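Local coordinates for protein probable dipeptidase (Pseudomonas aeruginosa, PDB 3B40) that probably hydrolyses dipeptides as a metal-dependent enzyme of the membrane dipeptidase family (peptidase family M19), at residues A[322-325]-A[326-329]; A[197-200]-A[201-205]; A[245-249]-A[250-254]; A[88-91]-A[92-95]. The protein carries 11 engineered substitutions. All coordinates share one frame; numbering follows the deposited sequence.

Contact 1: A[322-325]-A[326-329]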
loop_
_atom_site.group_PDB
_atom_site.type_symbol
_atom_site.label_atom_id
_atom_site.label_comp_id
_atom_site.label_asym_id
_atom_site.label_seq_id
_atom_site.Cartn_x
_atom_site.Cartn_y
_atom_site.Cartn_z
ATOM N N ALA A 322 12.923 19.912 -4.736
ATOM C CA ALA A 322 12.232 21.063 -4.160
ATOM C C ALA A 322 10.763 20.823 -3.852
ATOM O O ALA A 322 10.254 21.324 -2.847
ATOM C CB ALA A 322 12.377 22.300 -5.064
ATOM N N LEU A 323 10.067 20.116 -4.741
ATOM C CA LEU A 323 8.647 19.807 -4.538
ATOM C C LEU A 323 8.504 18.966 -3.259
ATOM O O LEU A 323 7.728 19.308 -2.368
ATOM C CB LEU A 323 8.072 19.085 -5.771
ATOM C CG LEU A 323 6.629 18.551 -5.761
ATOM C CD1 LEU A 323 5.988 18.897 -7.049
ATOM C CD2 LEU A 323 6.613 17.084 -5.574
ATOM N N TYR A 324 9.291 17.900 -3.161
ATOM C CA TYR A 324 9.200 17.005 -2.028
ATOM C C TYR A 324 9.603 17.656 -0.699
ATOM O O TYR A 324 9.111 17.254 0.362
ATOM C CB TYR A 324 9.941 15.702 -2.315
ATOM C CG TYR A 324 9.169 14.806 -3.280
ATOM C CD1 TYR A 324 7.871 14.382 -2.977
ATOM C CD2 TYR A 324 9.730 14.398 -4.492
ATOM C CE1 TYR A 324 7.138 13.557 -3.860
ATOM C CE2 TYR A 324 9.012 13.567 -5.389
ATOM C CZ TYR A 324 7.719 13.161 -5.065
ATOM O OH TYR A 324 7.004 12.367 -5.927
ATOM N N GLY A 325 10.470 18.660 -0.755
ATOM C CA GLY A 325 10.851 19.428 0.441
ATOM C C GLY A 325 9.678 20.225 0.979
ATOM O O GLY A 325 9.462 20.293 2.193
ATOM N N ILE A 326 8.942 20.849 0.060
ATOM C CA ILE A 326 7.743 21.628 0.362
ATOM C C ILE A 326 6.644 20.737 0.939
ATOM O O ILE A 326 5.938 21.135 1.884
ATOM C CB ILE A 326 7.231 22.389 -0.928
ATOM C CG1 ILE A 326 8.157 23.585 -1.250
ATOM C CG2 ILE A 326 5.800 22.846 -0.760
ATOM C CD1 ILE A 326 8.133 24.099 -2.683
ATOM N N LEU A 327 6.500 19.529 0.374
ATOM C CA LEU A 327 5.506 18.559 0.840
ATOM C C LEU A 327 5.826 18.107 2.256
ATOM O O LEU A 327 4.912 17.926 3.083
ATOM C CB LEU A 327 5.435 17.347 -0.097
ATOM C CG LEU A 327 4.854 17.592 -1.496
ATOM C CD1 LEU A 327 4.740 16.284 -2.246
ATOM C CD2 LEU A 327 3.494 18.287 -1.463
ATOM N N GLU A 328 7.130 17.947 2.537
ATOM C CA GLU A 328 7.602 17.558 3.863
ATOM C C GLU A 328 7.180 18.558 4.943
ATOM O O GLU A 328 7.054 18.181 6.103
ATOM C CB GLU A 328 9.126 17.317 3.874
ATOM C CG GLU A 328 9.517 15.823 3.806
ATOM C CD GLU A 328 10.288 15.426 2.531
ATOM O OE1 GLU A 328 11.254 16.152 2.170
ATOM O OE2 GLU A 328 9.952 14.367 1.907
ATOM N N GLU A 329 6.899 19.803 4.555
ATOM C CA GLU A 329 6.513 20.861 5.504
ATOM C C GLU A 329 5.009 20.941 5.767
ATOM O O GLU A 329 4.569 21.669 6.674
ATOM C CB GLU A 329 6.977 22.241 5.021
ATOM C CG GLU A 329 8.478 22.444 4.864
ATOM C CD GLU A 329 8.809 23.828 4.262
ATOM O OE1 GLU A 329 8.626 24.844 4.982
ATOM O OE2 GLU A 329 9.248 23.913 3.082
HETATM O O HOH W 1 7.786 14.619 0.603
#

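Contact 2: A[197-200]-A[201-205]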
loop_
_atom_site.group_PDB
_atom_site.type_symbol
_atom_site.label_atom_id
_atom_site.label_comp_id
_atom_site.label_asym_id
_atom_site.label_seq_id
_atom_site.Cartn_x
_atom_site.Cartn_y
_atom_site.Cartn_z
ATOM N N GLN A 197 -4.521 -11.762 -19.200
ATOM C CA GLN A 197 -4.127 -13.131 -18.960
ATOM C C GLN A 197 -3.577 -13.299 -17.532
ATOM O O GLN A 197 -3.770 -14.347 -16.921
ATOM C CB GLN A 197 -3.085 -13.559 -20.009
ATOM C CG GLN A 197 -3.694 -13.659 -21.419
ATOM C CD GLN A 197 -2.681 -13.927 -22.515
ATOM O OE1 GLN A 197 -1.618 -14.482 -22.272
ATOM N NE2 GLN A 197 -3.047 -13.593 -23.747
ATOM N N ALA A 198 -2.903 -12.270 -17.007
ATOM C CA ALA A 198 -2.421 -12.297 -15.607
ATOM C C ALA A 198 -3.580 -12.439 -14.598
ATOM O O ALA A 198 -3.443 -13.115 -13.591
ATOM C CB ALA A 198 -1.579 -11.062 -15.298
ATOM N N VAL A 199 -4.718 -11.824 -14.877
ATOM C CA VAL A 199 -5.860 -11.926 -13.977
ATOM C C VAL A 199 -6.381 -13.383 -13.850
ATOM O O VAL A 199 -6.648 -13.877 -12.744
ATOM C CB VAL A 199 -7.028 -11.031 -14.433
ATOM C CG1 VAL A 199 -8.289 -11.338 -13.599
ATOM C CG2 VAL A 199 -6.640 -9.519 -14.355
ATOM N N GLU A 200 -6.559 -14.032 -14.996
ATOM C CA GLU A 200 -6.886 -15.461 -15.031
ATOM C C GLU A 200 -5.819 -16.303 -14.294
ATOM O O GLU A 200 -6.151 -17.193 -13.486
ATOM C CB GLU A 200 -7.082 -15.940 -16.487
ATOM C CG GLU A 200 -7.503 -17.446 -16.625
ATOM C CD GLU A 200 -8.858 -17.794 -16.013
ATOM O OE1 GLU A 200 -9.086 -18.987 -15.701
ATOM O OE2 GLU A 200 -9.723 -16.906 -15.866
ATOM N N ARG A 201 -4.539 -16.038 -14.561
ATOM C CA ARG A 201 -3.458 -16.805 -13.923
ATOM C C ARG A 201 -3.455 -16.649 -12.413
ATOM O O ARG A 201 -3.283 -17.629 -11.703
ATOM C CB ARG A 201 -2.077 -16.467 -14.515
ATOM C CG ARG A 201 -0.894 -17.298 -13.965
ATOM C CD ARG A 201 -1.028 -18.800 -14.208
ATOM N NE ARG A 201 -1.251 -19.102 -15.612
ATOM C CZ ARG A 201 -0.297 -19.156 -16.535
ATOM N NH1 ARG A 201 0.985 -18.929 -16.203
ATOM N NH2 ARG A 201 -0.641 -19.426 -17.802
ATOM N N LEU A 202 -3.690 -15.427 -11.932
ATOM C CA LEU A 202 -3.749 -15.155 -10.480
ATOM C C LEU A 202 -4.945 -15.848 -9.823
ATOM O O LEU A 202 -4.846 -16.392 -8.697
ATOM C CB LEU A 202 -3.817 -13.629 -10.237
ATOM C CG LEU A 202 -2.468 -12.957 -10.572
ATOM C CD1 LEU A 202 -2.563 -11.451 -10.632
ATOM C CD2 LEU A 202 -1.330 -13.380 -9.625
ATOM N N ASN A 203 -6.089 -15.803 -10.510
ATOM C CA ASN A 203 -7.268 -16.524 -10.017
ATOM C C ASN A 203 -6.933 -18.014 -9.852
ATOM O O ASN A 203 -7.251 -18.608 -8.797
ATOM C CB ASN A 203 -8.460 -16.388 -10.980
ATOM C CG ASN A 203 -9.222 -15.069 -10.857
ATOM O OD1 ASN A 203 -10.099 -14.818 -11.679
ATOM N ND2 ASN A 203 -8.894 -14.220 -9.865
ATOM N N ASP A 204 -6.311 -18.613 -10.888
ATOM C CA ASP A 204 -5.946 -20.035 -10.908
ATOM C C ASP A 204 -4.969 -20.381 -9.793
ATOM O O ASP A 204 -5.075 -21.430 -9.173
ATOM C CB ASP A 204 -5.279 -20.449 -12.249
ATOM C CG ASP A 204 -6.252 -20.465 -13.414
ATOM O OD1 ASP A 204 -7.470 -20.470 -13.154
ATOM O OD2 ASP A 204 -5.807 -20.413 -14.603
ATOM N N LEU A 205 -3.977 -19.519 -9.596
ATOM C CA LEU A 205 -2.995 -19.686 -8.545
ATOM C C LEU A 205 -3.519 -19.464 -7.117
ATOM O O LEU A 205 -2.844 -19.817 -6.163
ATOM C CB LEU A 205 -1.803 -18.761 -8.816
ATOM C CG LEU A 205 -0.878 -19.193 -9.943
ATOM C CD1 LEU A 205 0.137 -18.113 -10.226
ATOM C CD2 LEU A 205 -0.182 -20.539 -9.624
HETATM O O HOH W 2 -10.969 -16.538 -13.715
#

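Contact 3: A[245-249]-A[250-254]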
loop_
_atom_site.group_PDB
_atom_site.type_symbol
_atom_site.label_atom_id
_atom_site.label_comp_id
_atom_site.label_asym_id
_atom_site.label_seq_id
_atom_site.Cartn_x
_atom_site.Cartn_y
_atom_site.Cartn_z
ATOM N N ARG A 245 -5.095 8.830 -7.544
ATOM C CA ARG A 245 -4.598 7.793 -6.603
ATOM C C ARG A 245 -5.659 7.247 -5.635
ATOM O O ARG A 245 -5.603 6.074 -5.242
ATOM C CB ARG A 245 -3.357 8.304 -5.840
ATOM C CG ARG A 245 -2.643 7.267 -4.868
ATOM C CD ARG A 245 -2.348 5.873 -5.456
ATOM N NE ARG A 245 -1.642 5.030 -4.438
ATOM C CZ ARG A 245 -2.228 4.167 -3.614
ATOM N NH1 ARG A 245 -3.540 3.923 -3.688
ATOM N NH2 ARG A 245 -1.490 3.512 -2.721
ATOM N N ASN A 246 -6.664 8.067 -5.304
ATOM C CA ASN A 246 -7.783 7.662 -4.436
ATOM C C ASN A 246 -8.964 7.032 -5.222
ATOM O O ASN A 246 -9.024 7.159 -6.453
ATOM C CB ASN A 246 -8.237 8.881 -3.600
ATOM C CG ASN A 246 -7.297 9.174 -2.424
ATOM O OD1 ASN A 246 -6.354 8.423 -2.181
ATOM N ND2 ASN A 246 -7.615 10.210 -1.626
ATOM N N LEU A 247 -9.890 6.372 -4.509
ATOM C CA LEU A 247 -10.992 5.600 -5.092
ATOM C C LEU A 247 -12.323 6.406 -5.227
ATOM O O LEU A 247 -12.745 7.107 -4.298
ATOM C CB LEU A 247 -11.245 4.361 -4.223
ATOM C CG LEU A 247 -10.162 3.261 -4.171
ATOM C CD1 LEU A 247 -10.518 2.182 -3.178
ATOM C CD2 LEU A 247 -9.969 2.643 -5.554
ATOM N N SER A 248 -12.972 6.299 -6.372
ATOM C CA SER A 248 -14.312 6.843 -6.555
ATOM C C SER A 248 -15.223 5.869 -5.838
ATOM O O SER A 248 -14.822 4.733 -5.581
ATOM C CB SER A 248 -14.680 6.903 -8.028
ATOM O OG SER A 248 -14.730 5.598 -8.593
ATOM N N ASP A 249 -16.442 6.304 -5.525
ATOM C CA ASP A 249 -17.480 5.401 -4.942
ATOM C C ASP A 249 -17.703 4.181 -5.815
ATOM O O ASP A 249 -17.780 3.066 -5.305
ATOM C CB ASP A 249 -18.812 6.144 -4.754
ATOM C CG ASP A 249 -18.753 7.201 -3.670
ATOM O OD1 ASP A 249 -17.668 7.495 -3.094
ATOM O OD2 ASP A 249 -19.838 7.726 -3.358
ATOM N N HIS A 250 -17.746 4.382 -7.137
ATOM C CA HIS A 250 -17.960 3.268 -8.070
ATOM C C HIS A 250 -16.831 2.208 -8.050
ATOM O O HIS A 250 -17.092 1.015 -8.128
ATOM C CB HIS A 250 -18.194 3.779 -9.493
ATOM C CG HIS A 250 -18.502 2.677 -10.468
ATOM N ND1 HIS A 250 -17.567 2.193 -11.358
ATOM C CD2 HIS A 250 -19.625 1.943 -10.662
ATOM C CE1 HIS A 250 -18.100 1.209 -12.058
ATOM N NE2 HIS A 250 -19.348 1.040 -11.658
ATOM N N GLU A 251 -15.575 2.653 -7.947
ATOM C CA GLU A 251 -14.444 1.723 -7.827
ATOM C C GLU A 251 -14.566 0.861 -6.556
ATOM O O GLU A 251 -14.360 -0.366 -6.589
ATOM C CB GLU A 251 -13.112 2.490 -7.833
ATOM C CG GLU A 251 -12.747 3.022 -9.215
ATOM C CD GLU A 251 -11.521 3.924 -9.220
ATOM O OE1 GLU A 251 -11.519 5.004 -8.562
ATOM O OE2 GLU A 251 -10.562 3.572 -9.914
ATOM N N MET A 252 -14.923 1.509 -5.455
ATOM C CA MET A 252 -15.245 0.851 -4.177
ATOM C C MET A 252 -16.367 -0.179 -4.324
ATOM O O MET A 252 -16.274 -1.294 -3.800
ATOM C CB MET A 252 -15.637 1.898 -3.101
ATOM C CG MET A 252 -14.524 2.837 -2.556
ATOM S SD MET A 252 -15.094 4.104 -1.304
ATOM C CE MET A 252 -14.451 5.480 -2.188
ATOM N N GLN A 253 -17.426 0.167 -5.056
ATOM C CA GLN A 253 -18.531 -0.784 -5.254
ATOM C C GLN A 253 -18.056 -2.038 -5.994
ATOM O O GLN A 253 -18.463 -3.140 -5.667
ATOM C CB GLN A 253 -19.682 -0.141 -6.025
ATOM C CG GLN A 253 -20.584 0.789 -5.170
ATOM C CD GLN A 253 -21.139 0.083 -3.930
ATOM O OE1 GLN A 253 -21.919 -0.882 -4.047
ATOM N NE2 GLN A 253 -20.733 0.556 -2.739
ATOM N N LEU A 254 -17.224 -1.852 -7.009
ATOM C CA LEU A 254 -16.634 -2.969 -7.731
ATOM C C LEU A 254 -15.847 -3.932 -6.837
ATOM O O LEU A 254 -15.901 -5.164 -7.026
ATOM C CB LEU A 254 -15.755 -2.469 -8.877
ATOM C CG LEU A 254 -16.512 -1.857 -10.066
ATOM C CD1 LEU A 254 -15.517 -1.394 -11.141
ATOM C CD2 LEU A 254 -17.558 -2.825 -10.669
HETATM O O HOH W 3 -10.087 7.141 -9.141
#

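Contact 4: A[88-91]-A[92-95]. With CA (calcium ion), chain F.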
loop_
_atom_site.group_PDB
_atom_site.type_symbol
_atom_site.label_atom_id
_atom_site.label_comp_id
_atom_site.label_asym_id
_atom_site.label_seq_id
_atom_site.Cartn_x
_atom_site.Cartn_y
_atom_site.Cartn_z
ATOM N N VAL A 88 15.108 -2.892 -15.761
ATOM C CA VAL A 88 14.235 -4.031 -15.437
ATOM C C VAL A 88 14.988 -5.060 -14.602
ATOM O O VAL A 88 14.447 -5.582 -13.626
ATOM C CB VAL A 88 13.607 -4.706 -16.693
ATOM C CG1 VAL A 88 12.583 -5.774 -16.277
ATOM C CG2 VAL A 88 12.929 -3.663 -17.590
ATOM N N ASP A 89 16.233 -5.348 -14.974
ATOM C CA ASP A 89 17.016 -6.329 -14.234
ATOM C C ASP A 89 17.364 -5.818 -12.837
ATOM O O ASP A 89 17.409 -6.587 -11.880
ATOM C CB ASP A 89 18.284 -6.731 -14.984
ATOM C CG ASP A 89 18.991 -7.896 -14.318
ATOM O OD1 ASP A 89 18.397 -9.014 -14.262
ATOM O OD2 ASP A 89 20.128 -7.687 -13.824
ATOM N N GLU A 90 17.599 -4.521 -12.722
ATOM C CA GLU A 90 17.835 -3.912 -11.410
ATOM C C GLU A 90 16.621 -4.062 -10.499
ATOM O O GLU A 90 16.753 -4.395 -9.325
ATOM C CB GLU A 90 18.179 -2.434 -11.547
ATOM C CG GLU A 90 18.800 -1.864 -10.277
ATOM C CD GLU A 90 20.160 -2.497 -9.971
ATOM O OE1 GLU A 90 20.936 -2.710 -10.932
ATOM O OE2 GLU A 90 20.440 -2.800 -8.782
ATOM N N ALA A 91 15.439 -3.804 -11.058
ATOM C CA ALA A 91 14.180 -3.943 -10.348
ATOM C C ALA A 91 14.012 -5.390 -9.865
ATOM O O ALA A 91 13.507 -5.617 -8.770
ATOM C CB ALA A 91 13.001 -3.488 -11.238
ATOM N N ARG A 92 14.493 -6.352 -10.659
ATOM C CA ARG A 92 14.513 -7.783 -10.267
ATOM C C ARG A 92 15.461 -8.072 -9.098
ATOM O O ARG A 92 15.153 -8.866 -8.208
ATOM C CB ARG A 92 14.891 -8.667 -11.441
ATOM C CG ARG A 92 13.844 -8.748 -12.533
ATOM C CD ARG A 92 14.160 -9.899 -13.520
ATOM N NE ARG A 92 13.219 -9.832 -14.634
ATOM C CZ ARG A 92 13.544 -9.525 -15.890
ATOM N NH1 ARG A 92 14.823 -9.317 -16.231
ATOM N NH2 ARG A 92 12.586 -9.470 -16.805
ATOM N N HIS A 93 16.616 -7.420 -9.102
ATOM C CA HIS A 93 17.518 -7.458 -7.950
ATOM C C HIS A 93 16.885 -6.898 -6.666
ATOM O O HIS A 93 17.086 -7.453 -5.606
ATOM C CB HIS A 93 18.804 -6.710 -8.270
ATOM C CG HIS A 93 19.628 -7.362 -9.338
ATOM N ND1 HIS A 93 20.668 -6.715 -9.975
ATOM C CD2 HIS A 93 19.556 -8.597 -9.890
ATOM C CE1 HIS A 93 21.203 -7.527 -10.868
ATOM N NE2 HIS A 93 20.546 -8.674 -10.839
ATOM N N GLN A 94 16.114 -5.822 -6.780
ATOM C CA GLN A 94 15.359 -5.245 -5.650
ATOM C C GLN A 94 14.358 -6.287 -5.088
ATOM O O GLN A 94 14.226 -6.423 -3.864
ATOM C CB GLN A 94 14.620 -3.961 -6.062
ATOM C CG GLN A 94 15.509 -2.793 -6.539
ATOM C CD GLN A 94 14.786 -1.757 -7.430
ATOM O OE1 GLN A 94 13.577 -1.521 -7.308
ATOM N NE2 GLN A 94 15.547 -1.129 -8.336
ATOM N N GLN A 95 13.688 -7.039 -5.976
ATOM C CA GLN A 95 12.741 -8.095 -5.555
ATOM C C GLN A 95 13.480 -9.219 -4.852
ATOM O O GLN A 95 13.033 -9.707 -3.814
ATOM C CB GLN A 95 11.992 -8.718 -6.730
ATOM C CG GLN A 95 11.084 -7.817 -7.552
ATOM C CD GLN A 95 10.376 -8.627 -8.622
ATOM O OE1 GLN A 95 11.026 -9.270 -9.467
ATOM N NE2 GLN A 95 9.049 -8.607 -8.603
HETATM CA CA CA F . 20.376 -10.168 -12.998
#

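Contact 1: A[322-325]-A[326-329]
Leu-323 and Leu-327 are brought together by different first torsions one helical turn apart: CG of Leu-323 is trans to its amide nitrogen (chi1 175°), whereas CG of Leu-327 lies beside its own (chi1 -69°). With these torsions the two side chains lie side by side, pointing the same way, with CD2 of Leu-323 3.9 Å from CD1 of Leu-327. That same CD1 also reaches the phenol of Tyr-324, 3.7 Å from the ring atom CD1, and approaches the ring obliquely. CD2 of Leu-323 completes the cluster by sitting 3.8 Å above the centre of one face of the Tyr-324 ring. The helical backbone bonds run through the same residues, Leu-327 N donating to Leu-323 O (3.0 Å) and Glu-328 N to Tyr-324 O (3.0 Å). The latter carbonyl oxygen is a crowded acceptor. The bent chain of Glu-328 folds back and puts OE1 3.0 Å from Tyr-324 O, an approach of two acceptors rather than a bond, while a water molecule donates to Tyr-324 O at 3.0 Å; its approach to Glu-328 OE2 is unusually short and therefore doubtful. All of this lies near the C-terminal end of helix 313-328. Ile-326 and Ala-322 pack on Leu-285 of helix 276-288, where Lys-281 forms a salt bridge with Glu-329; Leu-323 and Tyr-324 meet Pro-303, and Leu-327 meets Leu-274, both in loops.

Contact 2: A[197-200]-A[201-205]
Glu-200 and Asp-204 meet one turn apart through carboxylates whose planes are 79° apart, OE1 of Glu-200 standing 3.4 Å from OD1 of Asp-204. One face of the Asp-204 carboxylate lies over the carbonyl oxygen of Glu-200, which is 3.3 Å from Asp-204 CG and almost equally far from its two oxygens. The amide of Asn-203 repeats this arrangement one residue earlier: Val-199 O sits 3.4 Å from Asn-203 CG, over one face, with OD1 and ND2 at matching distances. Both flat groups thus rest on carbonyls that already accept helical bonds, Asn-203 N to Val-199 O and Asp-204 N to Glu-200 O, each 3.0 Å long and nearly straight (162°). Their side chains can lie there because CG is placed beside the backbone nitrogen in both residues, chi1 being -70° in Asp-204. On another side of the helix, Leu-202 CG approaches Ala-198 O to 3.2 Å, while Ala-198 and Leu-202 both pack on Leu-150 of helix 148-155, and Val-199 on Ile-209 of strand 208-210. A water lies between Asn-203 OD1, 2.8 Å away, and Glu-200 OE2, to which its approach is so short as to be doubtful. Asn-203 OD1 also pairs with Arg-227 N, and ND2 with Ser-226 OG. The two like charges would be expected to repel, but Arg-227 probably offsets them: its NH1 forms a salt bridge with Glu-200 OE1 and its NH2 one with Asp-204 OD1, so that each carboxylate takes one terminal nitrogen of the same guanidinium.

Contact 3: A[245-249]-A[250-254]
Ser-248 and Glu-251 form a capping box at the start of helix 249-257, and reciprocal hydrogen bonds define it. The hydroxyl OG of Ser-248 accepts from Glu-251 N at 3.1 Å. In return, Glu-251 OE1 accepts from Ser-248 N at 2.9 Å, through its anti lone pair and almost in line with the N-H (174°). Placing OG between the amide nitrogen and the carbonyl carbon (chi1 64°) turns the hydroxyl back toward the first turn. Backbone bonds follow the cap: Met-252 N donates to Ser-248 O at 3.2 Å, and Gln-253 N to Asp-249 O at 2.9 Å. Apolar contacts lie beside the box. Leu-247 CB is 4.0 Å from Met-252 CE, and Leu-247 CD2 is 3.9 Å from Glu-251 CB, so a methyl of the leucine before the cap rests against CB of the glutamate. Leu-247 and Met-252 both reach Ile-262 of strand 261-265. Among polar links beyond the segments, Glu-251 OE2 bonds with Thr-216 OG1 and Asp-249 OD1 with Tyr-344 OH, which ties the cap to helices 216-225 and 335-349. Chemically, the box gives partners to two polar hydrogens around the N-terminus, and the buried carboxylate of Glu-251 has both oxygens engaged. The helix dipole, together with these donors, would be expected to stabilise its negative charge.

Contact 4: A[88-91]-A[92-95]
Asp-89 and His-93, one turn apart on helix 87-108, hold a calcium ion on the outward side of the contact. Asp-89 binds it through both oxygens, OD1 and OD2 each 2.6 Å from the calcium, and His-93 adds NE2, also at 2.6 Å. The carboxylate and imidazole planes are 75° apart. Setting the Asp-89 carboxylate trans to the amide nitrogen (chi1 -172°) and the imidazole beside its own (chi1 -66°) lets the two groups converge on the metal. Asp-89 O lies 3.4 Å from the plane of the imidazole, over one face and toward its rim, while accepting from His-93 N at 3.0 Å. The looser side shows in its longer distances: Glu-90 OE2 stays 4.1 Å from His-93 ND1 and Asp-89 OD1 4.1 Å from Arg-92 NH1, neither pair in contact. Arg-92 is extended, with Val-88 CG1 over one face of its guanidinium, and its NE makes a weak hydrogen bond to Pro-142 O. Tighter packing is found where Ala-91, Gln-94 and Gln-95 are buried. There the Gln-94 amide lies against the backbone of Ala-91, with CD 3.7 Å from Ala-91 CA, and its OE1 accepts from Trp-70 N; Ala-91 and Val-88 touch Tyr-141. The whole is an Asp-His metal site with ligands at positions i and i+4, bidentate Asp-89 and His-93 through NE2, on a partly exposed face of helix 87-108.

Along the chain the order is contact 4, contact 2, contact 3, contact 1, all within the M19 dipeptidase region, a family of the TIM-barrel type. Contacts 4, 2 and 3 lie on helices 87-108, 193-205 and 249-257, each followed by a strand of the parallel sheet (113-115, 208-210 and 261-265). Contact 1 lies in the helical region between strands 261-265 and 354-357, on helix 313-328, which packs on helix 276-288. None touches another: the centres of contacts 2 and 3 are 22 Å apart, those of contacts 1 and 2 are 40 Å apart, on opposite sides of the chain's centre. The four are independent local arrangements, three of them on helices that lead into the sheet.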